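Local atomic coordinates of phosphonate monoester hydrolase (Ruegeria pomeroyi, PDB entry 4UPK), a protein that belongs to the sulfatase family, within the wider alkaline phosphatase clan of enzymes. Residues A[212-226]-A[319-331]. Sequence-based numbering, arbitrary orientation.
Sequences SDTAFLTDQFLANMP and EVDTHIGRVIAHL
Arg-326 reaches from helix 303-333 into a hole formed by Ala-215, Thr-218, Asp-219 and Leu-222, forming a salt bridge with Asp-219. Asp-219 OD1 lies in the guanidinium plane, 2.7 Å from Arg-326 NH2, and NH1 adds a weaker bond to the same oxygen; the carboxylate is turned 78° from that plane. Leu-222 CD1 lies over one guanidinium face, 3.4 Å from Arg-326 NH2. The arginine leans toward its helix's N-terminal end as far as CD; a bend at chi3 (71°) then turns the guanidinium across to helix 213-224, with NH1 donating to His-323 ND1 at 2.8 Å, which should help hold the imidazole's rotation. One face of that ring takes a CH-pi contact from Ala-215 CA, 3.7 Å from the centroid. Toward the C-terminal ends, Leu-222 CD2 packs 3.6 Å from His-330 CB, while Phe-221 CE2 meets Val-327 CG1 at 3.6 Å. At the other end, Ser-212 OG donates to Glu-319 OE2 (2.8 Å) from above the carboxylate plane and, as N-cap, accepts from Ala-215 N. Two waters link Glu-319 OE1 to Asp-213 OD1 and Thr-214 OG1; Arg-241 also holds Asp-213. The axes of helix 213-224 and segment 319-331 run nearly parallel (12°), 9.5 Å apart at their closest, and both pack on the central mixed sheet: Leu-217 and Phe-221 touch strand 234-239, and Val-327 bridges that strand and parallel strand 35-41.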
ATOM      1  N   SER A 212      23.278 -20.194 -30.659  1.00 16.38           N
ATOM      2  CA  SER A 212      22.078 -19.427 -30.997  1.00 16.25           C
ATOM      3  C   SER A 212      21.263 -19.024 -29.773  1.00 17.24           C
ATOM      4  O   SER A 212      21.433 -19.594 -28.701  1.00 17.05           O
ATOM      5  CB  SER A 212      21.212 -20.192 -31.996  1.00 19.03           C
ATOM      6  OG  SER A 212      20.295 -21.071 -31.358  1.00 20.33           O
ATOM      7  N   ASP A 213      20.382 -18.043 -29.953  1.00 12.36           N
ATOM      8  CA  ASP A 213      19.447 -17.555 -28.938  1.00 11.34           C
ATOM      9  C   ASP A 213      18.538 -18.678 -28.419  1.00 16.29           C
ATOM     10  O   ASP A 213      18.413 -18.821 -27.201  1.00 16.04           O
ATOM     11  CB  ASP A 213      18.644 -16.347 -29.468  1.00 12.21           C
ATOM     12  CG  ASP A 213      18.067 -16.430 -30.876  1.00 21.43           C
ATOM     13  OD1 ASP A 213      18.269 -17.485 -31.560  1.00 20.62           O
ATOM     14  OD2 ASP A 213      17.409 -15.455 -31.296  1.00 24.03           O
ATOM     15  N   THR A 214      17.980 -19.530 -29.347  1.00 12.60           N
ATOM     16  CA  THR A 214      17.153 -20.713 -29.049  1.00 11.40           C
ATOM     17  C   THR A 214      17.915 -21.738 -28.214  1.00 14.67           C
ATOM     18  O   THR A 214      17.388 -22.185 -27.197  1.00 15.27           O
ATOM     19  CB  THR A 214      16.600 -21.330 -30.351  1.00 17.10           C
ATOM     20  OG1 THR A 214      15.845 -20.336 -31.057  1.00 18.46           O
ATOM     21  CG2 THR A 214      15.748 -22.587 -30.106  1.00 13.06           C
ATOM     22  N   ALA A 215      19.139 -22.133 -28.667  1.00 11.77           N
ATOM     23  CA  ALA A 215      20.016 -23.120 -28.019  1.00 11.20           C
ATOM     24  C   ALA A 215      20.436 -22.646 -26.629  1.00 14.03           C
ATOM     25  O   ALA A 215      20.360 -23.408 -25.667  1.00 14.13           O
ATOM     26  CB  ALA A 215      21.254 -23.381 -28.874  1.00 11.82           C
ATOM     27  N   PHE A 216      20.875 -21.385 -26.541  1.00 10.03           N
ATOM     28  CA  PHE A 216      21.325 -20.759 -25.301  1.00  8.82           C
ATOM     29  C   PHE A 216      20.250 -20.767 -24.216  1.00 14.27           C
ATOM     30  O   PHE A 216      20.571 -21.126 -23.074  1.00 16.24           O
ATOM     31  CB  PHE A 216      21.894 -19.347 -25.565  1.00  8.98           C
ATOM     32  CG  PHE A 216      22.300 -18.617 -24.317  1.00 10.12           C
ATOM     33  CD1 PHE A 216      23.547 -18.836 -23.740  1.00 12.19           C
ATOM     34  CD2 PHE A 216      21.402 -17.772 -23.662  1.00 10.10           C
ATOM     35  CE1 PHE A 216      23.900 -18.209 -22.537  1.00 12.13           C
ATOM     36  CE2 PHE A 216      21.753 -17.152 -22.461  1.00 12.59           C
ATOM     37  CZ  PHE A 216      23.006 -17.358 -21.914  1.00  9.59           C
ATOM     38  N   LEU A 217      18.996 -20.384 -24.553  1.00  9.12           N
ATOM     39  CA  LEU A 217      17.892 -20.359 -23.567  1.00  9.57           C
ATOM     40  C   LEU A 217      17.572 -21.756 -23.040  1.00 14.40           C
ATOM     41  O   LEU A 217      17.414 -21.928 -21.837  1.00 16.06           O
ATOM     42  CB  LEU A 217      16.629 -19.665 -24.124  1.00  9.33           C
ATOM     43  CG  LEU A 217      15.494 -19.374 -23.140  1.00 13.34           C
ATOM     44  CD1 LEU A 217      15.940 -18.482 -21.960  1.00 13.20           C
ATOM     45  CD2 LEU A 217      14.355 -18.753 -23.835  1.00 12.45           C
ATOM     46  N   THR A 218      17.553 -22.752 -23.937  1.00 11.88           N
ATOM     47  CA  THR A 218      17.350 -24.172 -23.639  1.00 12.23           C
ATOM     48  C   THR A 218      18.473 -24.664 -22.721  1.00 15.94           C
ATOM     49  O   THR A 218      18.201 -25.389 -21.755  1.00 16.44           O
ATOM     50  CB  THR A 218      17.283 -25.002 -24.935  1.00 15.28           C
ATOM     51  OG1 THR A 218      16.400 -24.342 -25.845  1.00 15.18           O
ATOM     52  CG2 THR A 218      16.809 -26.434 -24.682  1.00 14.62           C
ATOM     53  N   ASP A 219      19.727 -24.266 -23.023  1.00 10.73           N
ATOM     54  CA  ASP A 219      20.884 -24.600 -22.198  1.00 10.30           C
ATOM     55  C   ASP A 219      20.749 -24.020 -20.785  1.00 11.48           C
ATOM     56  O   ASP A 219      21.041 -24.724 -19.831  1.00 12.43           O
ATOM     57  CB  ASP A 219      22.193 -24.136 -22.862  1.00 12.43           C
ATOM     58  CG  ASP A 219      22.622 -24.915 -24.098  1.00 13.59           C
ATOM     59  OD1 ASP A 219      22.048 -26.001 -24.356  1.00 10.51           O
ATOM     60  OD2 ASP A 219      23.486 -24.423 -24.821  1.00 17.32           O
ATOM     61  N   GLN A 220      20.249 -22.784 -20.651  1.00  8.41           N
ATOM     62  CA  GLN A 220      20.015 -22.118 -19.360  1.00  9.07           C
ATOM     63  C   GLN A 220      18.938 -22.823 -18.529  1.00 16.60           C
ATOM     64  O   GLN A 220      19.115 -22.990 -17.321  1.00 18.98           O
ATOM     65  CB  GLN A 220      19.736 -20.615 -19.528  1.00  9.87           C
ATOM     66  CG  GLN A 220      20.923 -19.790 -20.076  1.00 12.84           C
ATOM     67  CD  GLN A 220      22.287 -20.260 -19.638  1.00 33.25           C
ATOM     68  OE1 GLN A 220      23.024 -20.908 -20.394  1.00 34.07           O
ATOM     69  NE2 GLN A 220      22.647 -19.967 -18.406  1.00 21.16           N
ATOM     70  N   PHE A 221      17.859 -23.284 -19.187  1.00 12.67           N
ATOM     71  CA  PHE A 221      16.797 -24.106 -18.584  1.00 12.93           C
ATOM     72  C   PHE A 221      17.401 -25.414 -18.042  1.00 16.41           C
ATOM     73  O   PHE A 221      17.193 -25.759 -16.879  1.00 16.77           O
ATOM     74  CB  PHE A 221      15.709 -24.423 -19.637  1.00 14.24           C
ATOM     75  CG  PHE A 221      14.598 -25.321 -19.162  1.00 14.66           C
ATOM     76  CD1 PHE A 221      13.458 -24.786 -18.559  1.00 16.92           C
ATOM     77  CD2 PHE A 221      14.685 -26.704 -19.314  1.00 15.59           C
ATOM     78  CE1 PHE A 221      12.417 -25.627 -18.123  1.00 17.41           C
ATOM     79  CE2 PHE A 221      13.657 -27.545 -18.857  1.00 17.55           C
ATOM     80  CZ  PHE A 221      12.531 -27.001 -18.273  1.00 15.94           C
ATOM     81  N   LEU A 222      18.171 -26.126 -18.888  1.00 13.78           N
ATOM     82  CA  LEU A 222      18.822 -27.391 -18.519  1.00 13.94           C
ATOM     83  C   LEU A 222      19.987 -27.246 -17.506  1.00 16.71           C
ATOM     84  O   LEU A 222      20.312 -28.213 -16.812  1.00 14.35           O
ATOM     85  CB  LEU A 222      19.249 -28.178 -19.760  1.00 13.32           C
ATOM     86  CG  LEU A 222      18.121 -28.589 -20.712  1.00 18.04           C
ATOM     87  CD1 LEU A 222      18.684 -29.030 -22.058  1.00 18.79           C
ATOM     88  CD2 LEU A 222      17.263 -29.674 -20.112  1.00 18.03           C
ATOM     89  N   ALA A 223      20.580 -26.044 -17.406  1.00 13.23           N
ATOM     90  CA  ALA A 223      21.652 -25.759 -16.439  1.00 13.66           C
ATOM     91  C   ALA A 223      21.056 -25.438 -15.062  1.00 16.87           C
ATOM     92  O   ALA A 223      21.778 -25.435 -14.067  1.00 16.38           O
ATOM     93  CB  ALA A 223      22.498 -24.576 -16.926  1.00 13.91           C
ATOM     94  N   ASN A 224      19.737 -25.141 -15.006  1.00 14.82           N
ATOM     95  CA  ASN A 224      19.071 -24.719 -13.782  1.00 14.54           C
ATOM     96  C   ASN A 224      17.988 -25.633 -13.238  1.00 18.61           C
ATOM     97  O   ASN A 224      17.739 -25.619 -12.028  1.00 18.18           O
ATOM     98  CB  ASN A 224      18.553 -23.298 -13.936  1.00 17.61           C
ATOM     99  CG  ASN A 224      19.640 -22.259 -13.909  1.00 26.63           C
ATOM    100  OD1 ASN A 224      20.162 -21.894 -12.853  1.00 17.65           O
ATOM    101  ND2 ASN A 224      19.966 -21.735 -15.072  1.00 12.40           N
ATOM    102  N   MET A 225      17.346 -26.423 -14.107  1.00 16.29           N
ATOM    103  CA  MET A 225      16.280 -27.340 -13.673  1.00 16.60           C
ATOM    104  C   MET A 225      16.669 -28.588 -12.886  1.00 20.16           C
ATOM    105  O   MET A 225      15.886 -28.941 -12.010  1.00 21.17           O
ATOM    106  CB  MET A 225      15.256 -27.629 -14.788  1.00 18.97           C
ATOM    107  CG  MET A 225      14.407 -26.410 -15.169  1.00 22.91           C
ATOM    108  SD  MET A 225      13.313 -25.766 -13.864  1.00 28.82           S
ATOM    109  CE  MET A 225      14.288 -24.497 -13.274  1.00 26.22           C
ATOM    110  N   PRO A 226      17.841 -29.260 -13.119  1.00 16.53           N
ATOM    111  CA  PRO A 226      18.172 -30.484 -12.350  1.00 17.07           C
ATOM    112  C   PRO A 226      17.971 -30.486 -10.835  1.00 22.05           C
ATOM    113  O   PRO A 226      17.438 -31.457 -10.307  1.00 22.23           O
ATOM    114  CB  PRO A 226      19.632 -30.758 -12.742  1.00 18.17           C
ATOM    115  CG  PRO A 226      19.709 -30.260 -14.121  1.00 21.61           C
ATOM    116  CD  PRO A 226      18.872 -29.007 -14.146  1.00 16.46           C
ATOM    117  N   GLU A 319      14.245 -25.308 -35.555  1.00  8.27           N
ATOM    118  CA  GLU A 319      15.264 -25.214 -34.519  1.00  8.13           C
ATOM    119  C   GLU A 319      14.632 -25.100 -33.112  1.00 15.45           C
ATOM    120  O   GLU A 319      15.132 -25.710 -32.177  1.00 17.31           O
ATOM    121  CB  GLU A 319      16.255 -24.082 -34.802  1.00  8.63           C
ATOM    122  CG  GLU A 319      17.452 -24.086 -33.836  1.00  9.57           C
ATOM    123  CD  GLU A 319      18.230 -22.784 -33.797  1.00 13.14           C
ATOM    124  OE1 GLU A 319      17.677 -21.749 -34.232  1.00 16.54           O
ATOM    125  OE2 GLU A 319      19.402 -22.798 -33.358  1.00 10.86           O
ATOM    126  N   VAL A 320      13.503 -24.395 -32.973  1.00 12.92           N
ATOM    127  CA  VAL A 320      12.778 -24.316 -31.688  1.00 12.69           C
ATOM    128  C   VAL A 320      12.303 -25.726 -31.313  1.00 17.27           C
ATOM    129  O   VAL A 320      12.476 -26.158 -30.168  1.00 16.24           O
ATOM    130  CB  VAL A 320      11.618 -23.275 -31.752  1.00 15.59           C
ATOM    131  CG1 VAL A 320      10.551 -23.519 -30.686  1.00 14.39           C
ATOM    132  CG2 VAL A 320      12.167 -21.855 -31.678  1.00 15.04           C
ATOM    133  N   ASP A 321      11.736 -26.443 -32.303  1.00 15.25           N
ATOM    134  CA  ASP A 321      11.293 -27.818 -32.158  1.00 15.19           C
ATOM    135  C   ASP A 321      12.391 -28.742 -31.617  1.00 19.24           C
ATOM    136  O   ASP A 321      12.114 -29.450 -30.667  1.00 20.41           O
ATOM    137  CB  ASP A 321      10.749 -28.369 -33.467  1.00 16.35           C
ATOM    138  CG  ASP A 321      10.029 -29.671 -33.252  1.00 24.47           C
ATOM    139  OD1 ASP A 321       8.833 -29.629 -32.933  1.00 25.64           O
ATOM    140  OD2 ASP A 321      10.690 -30.733 -33.309  1.00 32.07           O
ATOM    141  N   THR A 322      13.608 -28.755 -32.218  1.00 15.19           N
ATOM    142  CA  THR A 322      14.751 -29.604 -31.793  1.00 14.30           C
ATOM    143  C   THR A 322      15.100 -29.367 -30.323  1.00 17.09           C
ATOM    144  O   THR A 322      15.327 -30.325 -29.598  1.00 17.43           O
ATOM    145  CB  THR A 322      15.990 -29.367 -32.692  1.00 19.77           C
ATOM    146  OG1 THR A 322      15.645 -29.485 -34.074  1.00 15.68           O
ATOM    147  CG2 THR A 322      17.156 -30.302 -32.368  1.00 19.19           C
ATOM    148  N   HIS A 323      15.141 -28.095 -29.893  1.00 14.72           N
ATOM    149  CA  HIS A 323      15.436 -27.725 -28.516  1.00 15.51           C
ATOM    150  C   HIS A 323      14.327 -28.071 -27.519  1.00 18.47           C
ATOM    151  O   HIS A 323      14.646 -28.393 -26.382  1.00 19.25           O
ATOM    152  CB  HIS A 323      15.951 -26.279 -28.405  1.00 16.85           C
ATOM    153  CG  HIS A 323      17.319 -26.138 -28.984  1.00 19.82           C
ATOM    154  ND1 HIS A 323      18.428 -26.584 -28.303  1.00 21.88           N
ATOM    155  CD2 HIS A 323      17.703 -25.706 -30.207  1.00 21.82           C
ATOM    156  CE1 HIS A 323      19.459 -26.378 -29.110  1.00 21.32           C
ATOM    157  NE2 HIS A 323      19.070 -25.853 -30.269  1.00 21.66           N
ATOM    158  N   ILE A 324      13.048 -28.080 -27.945  1.00 15.02           N
ATOM    159  CA  ILE A 324      11.896 -28.471 -27.105  1.00 14.87           C
ATOM    160  C   ILE A 324      11.963 -29.989 -26.827  1.00 18.38           C
ATOM    161  O   ILE A 324      11.603 -30.421 -25.741  1.00 18.79           O
ATOM    162  CB  ILE A 324      10.514 -27.976 -27.685  1.00 17.83           C
ATOM    163  CG1 ILE A 324      10.352 -26.470 -27.438  1.00 17.31           C
ATOM    164  CG2 ILE A 324       9.284 -28.764 -27.102  1.00 18.10           C
ATOM    165  CD1 ILE A 324       9.123 -25.803 -28.086  1.00 16.95           C
ATOM    166  N   GLY A 325      12.487 -30.764 -27.786  1.00 14.99           N
ATOM    167  CA  GLY A 325      12.731 -32.199 -27.629  1.00 14.58           C
ATOM    168  C   GLY A 325      13.693 -32.508 -26.490  1.00 17.96           C
ATOM    169  O   GLY A 325      13.510 -33.485 -25.767  1.00 18.34           O
ATOM    170  N   ARG A 326      14.696 -31.646 -26.289  1.00 14.57           N
ATOM    171  CA  ARG A 326      15.682 -31.738 -25.204  1.00 13.65           C
ATOM    172  C   ARG A 326      15.024 -31.476 -23.853  1.00 16.60           C
ATOM    173  O   ARG A 326      15.431 -32.081 -22.872  1.00 17.54           O
ATOM    174  CB  ARG A 326      16.819 -30.726 -25.408  1.00 11.73           C
ATOM    175  CG  ARG A 326      17.730 -30.973 -26.600  1.00 13.50           C
ATOM    176  CD  ARG A 326      18.608 -29.746 -26.816  1.00 17.08           C
ATOM    177  NE  ARG A 326      19.609 -29.621 -25.757  1.00 21.40           N
ATOM    178  CZ  ARG A 326      20.207 -28.491 -25.394  1.00 29.99           C
ATOM    179  NH1 ARG A 326      19.903 -27.345 -25.989  1.00 17.87           N
ATOM    180  NH2 ARG A 326      21.119 -28.499 -24.433  1.00 14.22           N
ATOM    181  N   VAL A 327      14.051 -30.533 -23.797  1.00 12.73           N
ATOM    182  CA  VAL A 327      13.276 -30.168 -22.599  1.00 12.16           C
ATOM    183  C   VAL A 327      12.395 -31.375 -22.192  1.00 17.32           C
ATOM    184  O   VAL A 327      12.379 -31.756 -21.023  1.00 17.38           O
ATOM    185  CB  VAL A 327      12.456 -28.863 -22.800  1.00 14.24           C
ATOM    186  CG1 VAL A 327      11.579 -28.568 -21.582  1.00 14.85           C
ATOM    187  CG2 VAL A 327      13.376 -27.675 -23.097  1.00 12.96           C
ATOM    188  N   ILE A 328      11.705 -31.992 -23.176  1.00 14.65           N
ATOM    189  CA  ILE A 328      10.882 -33.193 -22.982  1.00 14.96           C
ATOM    190  C   ILE A 328      11.760 -34.353 -22.513  1.00 18.54           C
ATOM    191  O   ILE A 328      11.393 -35.003 -21.544  1.00 20.14           O
ATOM    192  CB  ILE A 328      10.045 -33.561 -24.264  1.00 17.77           C
ATOM    193  CG1 ILE A 328       9.044 -32.437 -24.681  1.00 17.49           C
ATOM    194  CG2 ILE A 328       9.355 -34.934 -24.132  1.00 18.16           C
ATOM    195  CD1 ILE A 328       7.992 -31.955 -23.575  1.00 22.86           C
ATOM    196  N   ALA A 329      12.921 -34.601 -23.190  1.00 14.90           N
ATOM    197  CA  ALA A 329      13.878 -35.662 -22.851  1.00 15.16           C
ATOM    198  C   ALA A 329      14.346 -35.548 -21.406  1.00 22.28           C
ATOM    199  O   ALA A 329      14.435 -36.572 -20.731  1.00 24.82           O
ATOM    200  CB  ALA A 329      15.079 -35.652 -23.800  1.00 15.34           C
ATOM    201  N   HIS A 330      14.591 -34.316 -20.915  1.00 18.05           N
ATOM    202  CA  HIS A 330      14.971 -34.042 -19.527  1.00 18.42           C
ATOM    203  C   HIS A 330      13.893 -34.528 -18.551  1.00 22.51           C
ATOM    204  O   HIS A 330      14.232 -35.091 -17.513  1.00 24.39           O
ATOM    205  CB  HIS A 330      15.211 -32.530 -19.311  1.00 18.84           C
ATOM    206  CG  HIS A 330      15.440 -32.162 -17.874  1.00 22.57           C
ATOM    207  ND1 HIS A 330      16.622 -32.490 -17.217  1.00 24.08           N
ATOM    208  CD2 HIS A 330      14.605 -31.552 -16.998  1.00 25.14           C
ATOM    209  CE1 HIS A 330      16.474 -32.061 -15.974  1.00 24.37           C
ATOM    210  NE2 HIS A 330      15.280 -31.485 -15.792  1.00 25.17           N
ATOM    211  N   LEU A 331      12.609 -34.262 -18.854  1.00 17.45           N
ATOM    212  CA  LEU A 331      11.477 -34.652 -18.009  1.00 16.00           C
ATOM    213  C   LEU A 331      11.350 -36.177 -17.931  1.00 21.91           C
ATOM    214  O   LEU A 331      11.130 -36.709 -16.844  1.00 23.01           O
ATOM    215  CB  LEU A 331      10.158 -34.043 -18.502  1.00 14.85           C
ATOM    216  CG  LEU A 331       9.981 -32.521 -18.450  1.00 17.26           C
ATOM    217  CD1 LEU A 331       8.642 -32.150 -18.968  1.00 15.70           C
ATOM    218  CD2 LEU A 331      10.157 -31.962 -17.041  1.00 18.87           C
TER
HETATM  219  O   HOH W   1      18.503 -18.794 -33.871  1.00 21.22           O
HETATM  220  O   HOH W   2      15.208 -20.965 -33.536  1.00 22.83           O
HETATM  221  O   HOH W   3      14.245 -31.109 -13.364  1.00 19.39           O